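Polyhedrin (Orgyia pseudotsugata cypovirus 5, PDB 5A8U) forms the crystalline matrix of the viral occlusion bodies, the polyhedra that shelter virus particles from the environment until insect larvae eat them. Local coordinates at residues A[49-54]-A[218-223]; A[30-35]-A[192-197]; A[124-129]-A[153-158]. All coordinates share one frame; numbering follows the deposited sequence.

Contact 1. Residues A[49-54]-A[218-223]; sequences QGTEVI and ISFPTF
The loop that leads from helix 210-216 into strand 223-227, outermost in its sheet within this chain, packs on the end of strand 43-50 and the turn after it, mainly through Phe220. Its ring packs obliquely on the backbone of Gln49 and Gly50. The CB of Phe220 is 3.5 Å from the carbonyl O of Gln49. CD2 of Phe220 lies 3.9 Å from CA of Gly50. At the far end of the ring, Phe220 CZ meets the methyl CG2 of Thr51 at 4.0 Å, and the two side chains cross at about a right angle. Phe220 CG stands anti to its carbonyl carbon (chi1 -61°), which carries the ring along the chain from Gln49 to Thr51.

No direct hydrogen bond joins the two segments. Two waters do this work. One accepts from Gln49 N and donates to Phe220 O at 2.9 Å; it is also hydrogen-bonded to Thr222 OG1. The other accepts from Gln49 NE2 at 2.7 Å and lies 3.0 Å from Pro221 O, to which it can donate, though other acceptors compete. The main partner of Gln49 NE2 is Gly132 O of the second subunit. That subunit also covers the loop, with its Arg126 on Phe220 and its Phe128 on Pro221.

The contact is therefore apolar at the Phe220 ring and polar on the Gln49 side. A bridging water serves Gln49 N and Phe220 O, which do not bond to each other. The polar link between loop and strand runs through water, while Phe220 supplies the direct packing.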
loop_
_atom_site.group_PDB
_atom_site.type_symbol
_atom_site.label_atom_id
_atom_site.label_comp_id
_atom_site.label_asym_id
_atom_site.label_seq_id
_atom_site.Cartn_x
_atom_site.Cartn_y
_atom_site.Cartn_z
ATOM N N GLN A 49 6.146 -2.411 -11.000
ATOM C CA GLN A 49 5.991 -3.353 -12.099
ATOM C C GLN A 49 4.609 -3.981 -12.003
ATOM O O GLN A 49 4.009 -4.013 -10.929
ATOM C CB GLN A 49 7.025 -4.479 -12.004
ATOM C CG GLN A 49 8.463 -4.040 -11.961
ATOM C CD GLN A 49 9.406 -5.218 -11.811
ATOM O OE1 GLN A 49 9.410 -6.137 -12.644
ATOM N NE2 GLN A 49 10.203 -5.207 -10.737
ATOM N N GLY A 50 4.100 -4.486 -13.120
ATOM C CA GLY A 50 2.817 -5.172 -13.113
ATOM C C GLY A 50 2.600 -5.843 -14.456
ATOM O O GLY A 50 3.426 -5.724 -15.343
ATOM N N THR A 51 1.491 -6.556 -14.601
ATOM C CA THR A 51 1.221 -7.273 -15.833
ATOM C C THR A 51 0.115 -6.595 -16.639
ATOM O O THR A 51 0.290 -6.347 -17.819
ATOM C CB THR A 51 0.825 -8.712 -15.528
ATOM O OG1 THR A 51 -0.116 -8.715 -14.440
ATOM C CG2 THR A 51 2.057 -9.512 -15.142
ATOM N N GLU A 52 -1.007 -6.275 -15.996
ATOM C CA GLU A 52 -2.176 -5.743 -16.700
ATOM C C GLU A 52 -2.420 -4.286 -16.357
ATOM O O GLU A 52 -2.927 -3.507 -17.167
ATOM C CB GLU A 52 -3.432 -6.531 -16.283
ATOM C CG GLU A 52 -3.452 -7.988 -16.730
ATOM C CD GLU A 52 -3.828 -8.195 -18.184
ATOM O OE1 GLU A 52 -4.206 -7.232 -18.898
ATOM O OE2 GLU A 52 -3.760 -9.364 -18.617
ATOM N N VAL A 53 -2.101 -3.933 -15.120
ATOM C CA VAL A 53 -2.366 -2.599 -14.638
ATOM C C VAL A 53 -1.269 -2.224 -13.657
ATOM O O VAL A 53 -0.767 -3.048 -12.879
ATOM C CB VAL A 53 -3.741 -2.529 -13.965
ATOM C CG1 VAL A 53 -3.776 -3.424 -12.740
ATOM C CG2 VAL A 53 -4.097 -1.093 -13.592
ATOM N N ILE A 54 -0.856 -0.977 -13.730
ATOM C CA ILE A 54 0.099 -0.488 -12.768
ATOM C C ILE A 54 -0.403 0.864 -12.273
ATOM O O ILE A 54 -0.621 1.778 -13.058
ATOM C CB ILE A 54 1.487 -0.428 -13.399
ATOM C CG1 ILE A 54 2.547 -0.143 -12.351
ATOM C CG2 ILE A 54 1.535 0.609 -14.456
ATOM C CD1 ILE A 54 3.929 -0.393 -12.894
ATOM N N ILE A 218 -1.039 -5.331 -6.544
ATOM C CA ILE A 218 -0.122 -5.140 -5.428
ATOM C C ILE A 218 0.820 -6.305 -5.156
ATOM O O ILE A 218 1.439 -6.343 -4.106
ATOM C CB ILE A 218 -0.886 -4.777 -4.103
ATOM C CG1 ILE A 218 -1.765 -5.934 -3.615
ATOM C CG2 ILE A 218 -1.731 -3.526 -4.299
ATOM C CD1 ILE A 218 -2.463 -5.614 -2.301
ATOM N N SER A 219 0.924 -7.255 -6.086
ATOM C CA SER A 219 1.738 -8.449 -5.837
ATOM C C SER A 219 3.141 -8.386 -6.461
ATOM O O SER A 219 3.808 -9.422 -6.629
ATOM C CB SER A 219 1.010 -9.710 -6.311
ATOM O OG SER A 219 0.800 -9.656 -7.716
ATOM N N PHE A 220 3.587 -7.180 -6.800
ATOM C CA PHE A 220 4.954 -6.994 -7.289
ATOM C C PHE A 220 5.614 -5.941 -6.447
ATOM O O PHE A 220 5.048 -4.861 -6.261
ATOM C CB PHE A 220 4.952 -6.579 -8.765
ATOM C CG PHE A 220 4.335 -7.604 -9.668
ATOM C CD1 PHE A 220 5.088 -8.664 -10.141
ATOM C CD2 PHE A 220 2.981 -7.538 -10.013
ATOM C CE1 PHE A 220 4.506 -9.641 -10.974
ATOM C CE2 PHE A 220 2.407 -8.494 -10.848
ATOM C CZ PHE A 220 3.168 -9.544 -11.319
ATOM N N PRO A 221 6.812 -6.233 -5.927
ATOM C CA PRO A 221 7.462 -5.267 -5.030
ATOM C C PRO A 221 7.785 -3.980 -5.771
ATOM O O PRO A 221 8.089 -4.016 -6.965
ATOM C CB PRO A 221 8.757 -5.988 -4.616
ATOM C CG PRO A 221 9.032 -6.950 -5.737
ATOM C CD PRO A 221 7.665 -7.412 -6.186
ATOM N N THR A 222 7.697 -2.854 -5.066
ATOM C CA THR A 222 8.119 -1.562 -5.609
ATOM C C THR A 222 9.562 -1.284 -5.208
ATOM O O THR A 222 9.886 -1.234 -4.023
ATOM C CB THR A 222 7.221 -0.422 -5.083
ATOM O OG1 THR A 222 5.852 -0.738 -5.359
ATOM C CG2 THR A 222 7.587 0.924 -5.745
ATOM N N PHE A 223 10.427 -1.112 -6.196
ATOM C CA PHE A 223 11.823 -0.812 -5.934
ATOM C C PHE A 223 11.984 0.674 -5.638
ATOM O O PHE A 223 11.381 1.526 -6.298
ATOM C CB PHE A 223 12.689 -1.172 -7.137
ATOM C CG PHE A 223 14.085 -0.628 -7.045
ATOM C CD1 PHE A 223 15.068 -1.327 -6.358
ATOM C CD2 PHE A 223 14.401 0.614 -7.587
ATOM C CE1 PHE A 223 16.358 -0.803 -6.242
ATOM C CE2 PHE A 223 15.685 1.131 -7.480
ATOM C CZ PHE A 223 16.661 0.422 -6.814
HETATM O O HOH W 1 5.439 -2.525 -8.015
HETATM O O HOH W 2 10.133 -3.129 -8.990
#

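Contact 2. Residues A[30-35]-A[192-197]; sequences INVTVV and FEVYRY
Val32 CG1 is anti to its own backbone N (chi1 178°), and Phe192 CG sits between its backbone N and carbonyl carbon. These two torsions bring the methyl over one face of the ring. Val32 CG1 lies 4.0 Å from the centroid of the Phe192 ring, 22° off the normal, a CH-pi contact offset toward the rim. Its nearest ring atom is CE1 of Phe192, at 3.7 Å. The other methyl of Val32 reaches Val194, two residues further along the partner strand: Val32 CG2 meets Val194 CG2 at 3.6 Å. The two valines slide past each other in opposite directions.

These residues line the inner faces of two packed beta sheets. Strand 30-37 belongs to the six-stranded antiparallel sheet and strand 189-195 is the middle strand of the three-stranded one. Over residues 30-35 and 192-195 the axes approach to 8.6 Å at 157°, nearly antiparallel, but no hydrogen bond joins them. Ile54, Phe112 and Val114 pack around the same side chains, and Trp48 meets the Phe192 ring edge-to-face.

At the end of the contact, Ile30 CD1 approaches Val194 CG1 at 4.2 Å. The CG2 branch of Ile30 lies over one face of the Arg196 guanidinium, 3.8 Å from NH2 of Arg196. The bent Arg196 chain brings this group near Ile30. Hydrogen bonds to Thr51 O, Arg23 O and Ser28 OG hold it in place. On the outer face of strand 189-195, Tyr195 OH donates to Glu193 OE1 at 2.6 Å, from above the carboxylate plane. Glu193 also pairs with Arg124 and Arg126, and Ala215 and Arg211 of the third subunit lie on Tyr195.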
loop_
_atom_site.group_PDB
_atom_site.type_symbol
_atom_site.label_atom_id
_atom_site.label_comp_id
_atom_site.label_asym_id
_atom_site.label_seq_id
_atom_site.Cartn_x
_atom_site.Cartn_y
_atom_site.Cartn_z
ATOM N N ILE A 30 5.262 -4.635 -17.323
ATOM C CA ILE A 30 5.231 -3.223 -17.672
ATOM C C ILE A 30 5.846 -2.505 -16.477
ATOM O O ILE A 30 5.661 -2.935 -15.335
ATOM C CB ILE A 30 3.778 -2.704 -17.954
ATOM C CG1 ILE A 30 2.815 -3.061 -16.820
ATOM C CG2 ILE A 30 3.244 -3.253 -19.294
ATOM C CD1 ILE A 30 1.452 -2.318 -16.912
ATOM N N ASN A 31 6.614 -1.452 -16.743
ATOM C CA ASN A 31 7.328 -0.729 -15.692
ATOM C C ASN A 31 6.923 0.727 -15.690
ATOM O O ASN A 31 6.782 1.345 -16.738
ATOM C CB ASN A 31 8.840 -0.819 -15.888
ATOM C CG ASN A 31 9.415 -2.123 -15.395
ATOM O OD1 ASN A 31 9.912 -2.214 -14.279
ATOM N ND2 ASN A 31 9.344 -3.153 -16.235
ATOM N N VAL A 32 6.739 1.267 -14.500
ATOM C CA VAL A 32 6.523 2.689 -14.327
ATOM C C VAL A 32 7.574 3.143 -13.335
ATOM O O VAL A 32 7.720 2.551 -12.267
ATOM C CB VAL A 32 5.115 2.979 -13.793
ATOM C CG1 VAL A 32 4.934 4.470 -13.571
ATOM C CG2 VAL A 32 4.081 2.457 -14.806
ATOM N N THR A 33 8.336 4.166 -13.708
ATOM C CA THR A 33 9.369 4.697 -12.843
ATOM C C THR A 33 9.120 6.188 -12.631
ATOM O O THR A 33 8.826 6.942 -13.572
ATOM C CB THR A 33 10.775 4.454 -13.415
ATOM O OG1 THR A 33 10.919 3.059 -13.709
ATOM C CG2 THR A 33 11.871 4.847 -12.397
ATOM N N VAL A 34 9.166 6.592 -11.373
ATOM C CA VAL A 34 9.161 8.005 -11.048
ATOM C C VAL A 34 10.550 8.361 -10.569
ATOM O O VAL A 34 11.075 7.740 -9.638
ATOM C CB VAL A 34 8.145 8.323 -9.941
ATOM C CG1 VAL A 34 8.439 9.700 -9.278
ATOM C CG2 VAL A 34 6.749 8.246 -10.501
ATOM N N VAL A 35 11.162 9.336 -11.231
ATOM C CA VAL A 35 12.486 9.786 -10.829
ATOM C C VAL A 35 12.397 11.214 -10.337
ATOM O O VAL A 35 12.062 12.112 -11.101
ATOM C CB VAL A 35 13.492 9.734 -11.979
ATOM C CG1 VAL A 35 14.881 10.104 -11.464
ATOM C CG2 VAL A 35 13.541 8.344 -12.574
ATOM N N PHE A 192 -0.942 7.844 -10.341
ATOM C CA PHE A 192 -0.876 7.453 -11.752
ATOM C C PHE A 192 -1.582 6.113 -12.013
ATOM O O PHE A 192 -1.755 5.286 -11.095
ATOM C CB PHE A 192 0.589 7.370 -12.221
ATOM C CG PHE A 192 1.372 6.279 -11.529
ATOM C CD1 PHE A 192 1.312 4.967 -11.993
ATOM C CD2 PHE A 192 2.132 6.559 -10.401
ATOM C CE1 PHE A 192 2.000 3.940 -11.337
ATOM C CE2 PHE A 192 2.828 5.528 -9.745
ATOM C CZ PHE A 192 2.754 4.227 -10.220
ATOM N N GLU A 193 -1.991 5.917 -13.266
ATOM C CA GLU A 193 -2.516 4.618 -13.725
ATOM C C GLU A 193 -1.949 4.329 -15.097
ATOM O O GLU A 193 -1.972 5.189 -15.967
ATOM C CB GLU A 193 -4.047 4.633 -13.815
ATOM C CG GLU A 193 -4.732 5.091 -12.534
ATOM C CD GLU A 193 -6.237 5.269 -12.683
ATOM O OE1 GLU A 193 -6.735 5.275 -13.838
ATOM O OE2 GLU A 193 -6.922 5.393 -11.646
ATOM N N VAL A 194 -1.435 3.126 -15.280
ATOM C CA VAL A 194 -0.871 2.711 -16.564
ATOM C C VAL A 194 -1.442 1.332 -16.890
ATOM O O VAL A 194 -1.597 0.487 -16.011
ATOM C CB VAL A 194 0.658 2.651 -16.476
ATOM C CG1 VAL A 194 1.296 1.857 -17.643
ATOM C CG2 VAL A 194 1.243 4.057 -16.351
ATOM N N TYR A 195 -1.761 1.131 -18.158
ATOM C CA TYR A 195 -2.510 -0.029 -18.594
ATOM C C TYR A 195 -1.846 -0.798 -19.734
ATOM O O TYR A 195 -1.292 -0.215 -20.655
ATOM C CB TYR A 195 -3.908 0.422 -19.062
ATOM C CG TYR A 195 -4.729 1.093 -17.983
ATOM C CD1 TYR A 195 -4.636 2.462 -17.767
ATOM C CD2 TYR A 195 -5.604 0.357 -17.188
ATOM C CE1 TYR A 195 -5.385 3.085 -16.785
ATOM C CE2 TYR A 195 -6.365 0.963 -16.216
ATOM C CZ TYR A 195 -6.258 2.325 -16.017
ATOM O OH TYR A 195 -7.001 2.948 -15.055
ATOM N N ARG A 196 -1.952 -2.122 -19.656
ATOM C CA ARG A 196 -1.494 -3.039 -20.688
ATOM C C ARG A 196 -2.142 -2.767 -22.039
ATOM O O ARG A 196 -3.369 -2.614 -22.136
ATOM C CB ARG A 196 -1.836 -4.464 -20.219
ATOM C CG ARG A 196 -1.876 -5.552 -21.279
ATOM C CD ARG A 196 -0.503 -5.948 -21.745
ATOM N NE ARG A 196 0.402 -6.327 -20.655
ATOM C CZ ARG A 196 1.688 -6.586 -20.850
ATOM N NH1 ARG A 196 2.178 -6.505 -22.085
ATOM N NH2 ARG A 196 2.483 -6.915 -19.841
ATOM N N TYR A 197 -1.324 -2.733 -23.095
ATOM C CA TYR A 197 -1.857 -2.796 -24.443
ATOM C C TYR A 197 -2.293 -4.230 -24.723
ATOM O O TYR A 197 -1.528 -5.192 -24.551
ATOM C CB TYR A 197 -0.798 -2.391 -25.471
ATOM C CG TYR A 197 -1.277 -2.511 -26.895
ATOM C CD1 TYR A 197 -2.269 -1.680 -27.375
ATOM C CD2 TYR A 197 -0.741 -3.471 -27.753
ATOM C CE1 TYR A 197 -2.721 -1.785 -28.692
ATOM C CE2 TYR A 197 -1.175 -3.587 -29.072
ATOM C CZ TYR A 197 -2.168 -2.738 -29.529
ATOM O OH TYR A 197 -2.600 -2.826 -30.834
#

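Contact 3. Residues A[124-129]-A[153-158]; sequences RLRFFG and AEDIIN
Leu125 and Asp155 make the close part of this contact. The backbone N of Leu125 donates to Asp155 O at 3.0 Å, nearly straight at 160° and on a lone pair in the carbonyl plane. The same oxygen receives a CA-H...O contact from Arg124 CA at 3.3 Å. On the buried side, Leu125 CB packs on Ile157 CD1 at 3.6 Å, and Phe112 of strand 109-115 touches Ile157.

The other side is looser and wetter. Arg126 and Asp155 form only a long salt bridge, NE to OD2 at 3.9 Å, with guanidinium and carboxylate planes 84° apart. Their stronger partners lie outside: Arg134 and the Ala152 backbone for Asp155, Asn151 and Glu193 for Arg126. One water donates to Asp155 OD2 and accepts a weak bond from Arg124 NE, while Arg124 NH1 is salt-bridged to Glu193. Another donates to both Leu125 O and Glu154 O. On the solvent side, exposed Ile156 rests its CD1 on Arg124 CG at 4.0 Å.

The end of 3-10 turn 153-155 and the two residues after it thus pack against the start of strand 124-128, outermost in the three-stranded antiparallel sheet within this chain.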
loop_
_atom_site.group_PDB
_atom_site.type_symbol
_atom_site.label_atom_id
_atom_site.label_comp_id
_atom_site.label_asym_id
_atom_site.label_seq_id
_atom_site.Cartn_x
_atom_site.Cartn_y
_atom_site.Cartn_z
ATOM N N ARG A 124 -2.749 7.752 -17.171
ATOM C CA ARG A 124 -3.098 8.919 -16.345
ATOM C C ARG A 124 -1.976 9.284 -15.396
ATOM O O ARG A 124 -1.440 8.418 -14.706
ATOM C CB ARG A 124 -4.345 8.630 -15.506
ATOM C CG ARG A 124 -5.619 8.597 -16.316
ATOM C CD ARG A 124 -6.752 8.021 -15.478
ATOM N NE ARG A 124 -8.067 8.298 -16.045
ATOM C CZ ARG A 124 -9.174 7.652 -15.694
ATOM N NH1 ARG A 124 -9.111 6.661 -14.810
ATOM N NH2 ARG A 124 -10.336 7.980 -16.241
ATOM N N LEU A 125 -1.661 10.576 -15.316
ATOM C CA LEU A 125 -0.753 11.073 -14.293
ATOM C C LEU A 125 -1.504 12.214 -13.637
ATOM O O LEU A 125 -1.852 13.192 -14.305
ATOM C CB LEU A 125 0.564 11.572 -14.902
ATOM C CG LEU A 125 1.556 12.244 -13.934
ATOM C CD1 LEU A 125 1.958 11.357 -12.741
ATOM C CD2 LEU A 125 2.789 12.762 -14.695
ATOM N N ARG A 126 -1.794 12.088 -12.346
ATOM C CA ARG A 126 -2.547 13.139 -11.668
ATOM C C ARG A 126 -1.690 13.922 -10.697
ATOM O O ARG A 126 -0.965 13.332 -9.887
ATOM C CB ARG A 126 -3.717 12.549 -10.864
ATOM C CG ARG A 126 -4.686 11.656 -11.654
ATOM C CD ARG A 126 -5.909 11.312 -10.794
ATOM N NE ARG A 126 -6.774 10.287 -11.385
ATOM C CZ ARG A 126 -6.659 8.983 -11.155
ATOM N NH1 ARG A 126 -5.697 8.523 -10.345
ATOM N NH2 ARG A 126 -7.499 8.127 -11.736
ATOM N N PHE A 127 -1.797 15.247 -10.742
ATOM C CA PHE A 127 -1.090 16.097 -9.778
ATOM C C PHE A 127 -2.018 16.649 -8.707
ATOM O O PHE A 127 -3.161 17.018 -8.995
ATOM C CB PHE A 127 -0.394 17.250 -10.499
ATOM C CG PHE A 127 0.863 16.834 -11.199
ATOM C CD1 PHE A 127 1.980 16.481 -10.459
ATOM C CD2 PHE A 127 0.932 16.797 -12.582
ATOM C CE1 PHE A 127 3.150 16.085 -11.075
ATOM C CE2 PHE A 127 2.116 16.401 -13.221
ATOM C CZ PHE A 127 3.226 16.043 -12.461
ATOM N N PHE A 128 -1.512 16.687 -7.479
ATOM C CA PHE A 128 -2.231 17.225 -6.330
ATOM C C PHE A 128 -1.266 18.147 -5.610
ATOM O O PHE A 128 -0.050 18.049 -5.772
ATOM C CB PHE A 128 -2.654 16.096 -5.367
ATOM C CG PHE A 128 -3.486 15.019 -6.022
ATOM C CD1 PHE A 128 -2.879 14.005 -6.756
ATOM C CD2 PHE A 128 -4.865 15.030 -5.903
ATOM C CE1 PHE A 128 -3.638 13.024 -7.369
ATOM C CE2 PHE A 128 -5.631 14.044 -6.502
ATOM C CZ PHE A 128 -5.018 13.047 -7.240
ATOM N N GLY A 129 -1.814 19.069 -4.832
ATOM C CA GLY A 129 -0.994 19.897 -3.961
ATOM C C GLY A 129 -0.496 19.106 -2.771
ATOM O O GLY A 129 -0.809 17.917 -2.614
ATOM N N ALA A 153 -9.250 15.866 -18.196
ATOM C CA ALA A 153 -8.674 15.655 -19.520
ATOM C C ALA A 153 -7.145 15.658 -19.496
ATOM O O ALA A 153 -6.491 14.875 -20.208
ATOM C CB ALA A 153 -9.183 16.718 -20.501
ATOM N N GLU A 154 -6.590 16.536 -18.666
ATOM C CA GLU A 154 -5.154 16.768 -18.612
ATOM C C GLU A 154 -4.367 15.648 -17.934
ATOM O O GLU A 154 -3.134 15.621 -17.996
ATOM C CB GLU A 154 -4.861 18.106 -17.925
ATOM C CG GLU A 154 -5.326 19.325 -18.725
ATOM C CD GLU A 154 -6.762 19.746 -18.426
ATOM O OE1 GLU A 154 -7.493 19.016 -17.713
ATOM O OE2 GLU A 154 -7.159 20.831 -18.909
ATOM N N ASP A 155 -5.065 14.718 -17.297
ATOM C CA ASP A 155 -4.386 13.566 -16.715
ATOM C C ASP A 155 -3.824 12.700 -17.835
ATOM O O ASP A 155 -2.917 11.921 -17.625
ATOM C CB ASP A 155 -5.360 12.704 -15.904
ATOM C CG ASP A 155 -5.999 13.451 -14.756
ATOM O OD1 ASP A 155 -5.486 14.515 -14.346
ATOM O OD2 ASP A 155 -7.014 12.940 -14.245
ATOM N N ILE A 156 -4.409 12.818 -19.024
ATOM C CA ILE A 156 -4.026 12.004 -20.163
ATOM C C ILE A 156 -2.808 12.667 -20.772
ATOM O O ILE A 156 -2.929 13.549 -21.627
ATOM C CB ILE A 156 -5.174 11.904 -21.189
ATOM C CG1 ILE A 156 -6.407 11.269 -20.523
ATOM C CG2 ILE A 156 -4.752 11.062 -22.383
ATOM C CD1 ILE A 156 -6.161 9.828 -20.066
ATOM N N ILE A 157 -1.638 12.231 -20.327
ATOM C CA ILE A 157 -0.396 12.907 -20.673
ATOM C C ILE A 157 0.300 12.366 -21.907
ATOM O O ILE A 157 1.335 12.904 -22.300
ATOM C CB ILE A 157 0.618 12.846 -19.515
ATOM C CG1 ILE A 157 0.809 11.405 -19.046
ATOM C CG2 ILE A 157 0.195 13.787 -18.385
ATOM C CD1 ILE A 157 2.068 11.241 -18.189
ATOM N N ASN A 158 -0.254 11.318 -22.516
ATOM C CA ASN A 158 0.420 10.628 -23.608
ATOM C C ASN A 158 1.045 11.567 -24.636
ATOM O O ASN A 158 2.207 11.410 -25.013
ATOM C CB ASN A 158 -0.524 9.646 -24.318
ATOM C CG ASN A 158 0.190 8.841 -25.380
ATOM O OD1 ASN A 158 1.293 8.344 -25.155
ATOM N ND2 ASN A 158 -0.427 8.713 -26.543
HETATM O O HOH W 3 -8.432 11.335 -16.323
HETATM O O HOH W 4 -1.039 15.591 -15.879
#

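All three contacts are buried. Contact 2 is the most central, an apolar interface between the two larger sheets. Contacts 1 and 3 lie farther from the chain centre, where a loop meets a strand, and both use water; only contact 3 reaches an exposed residue. Contact 3 adds a direct backbone bond and charged side chains; contact 1 has neither between its segments. Contacts 1 and 2 join through neighbouring strands of both sheets, including a probable bond from Val194 N to Ile54 O. Contacts 2 and 3 meet at Glu193, through its two arginine partners. Contacts 1 and 3 do not touch within the chain, but across the trimer Arg126 of one subunit bonds Ser219 of another.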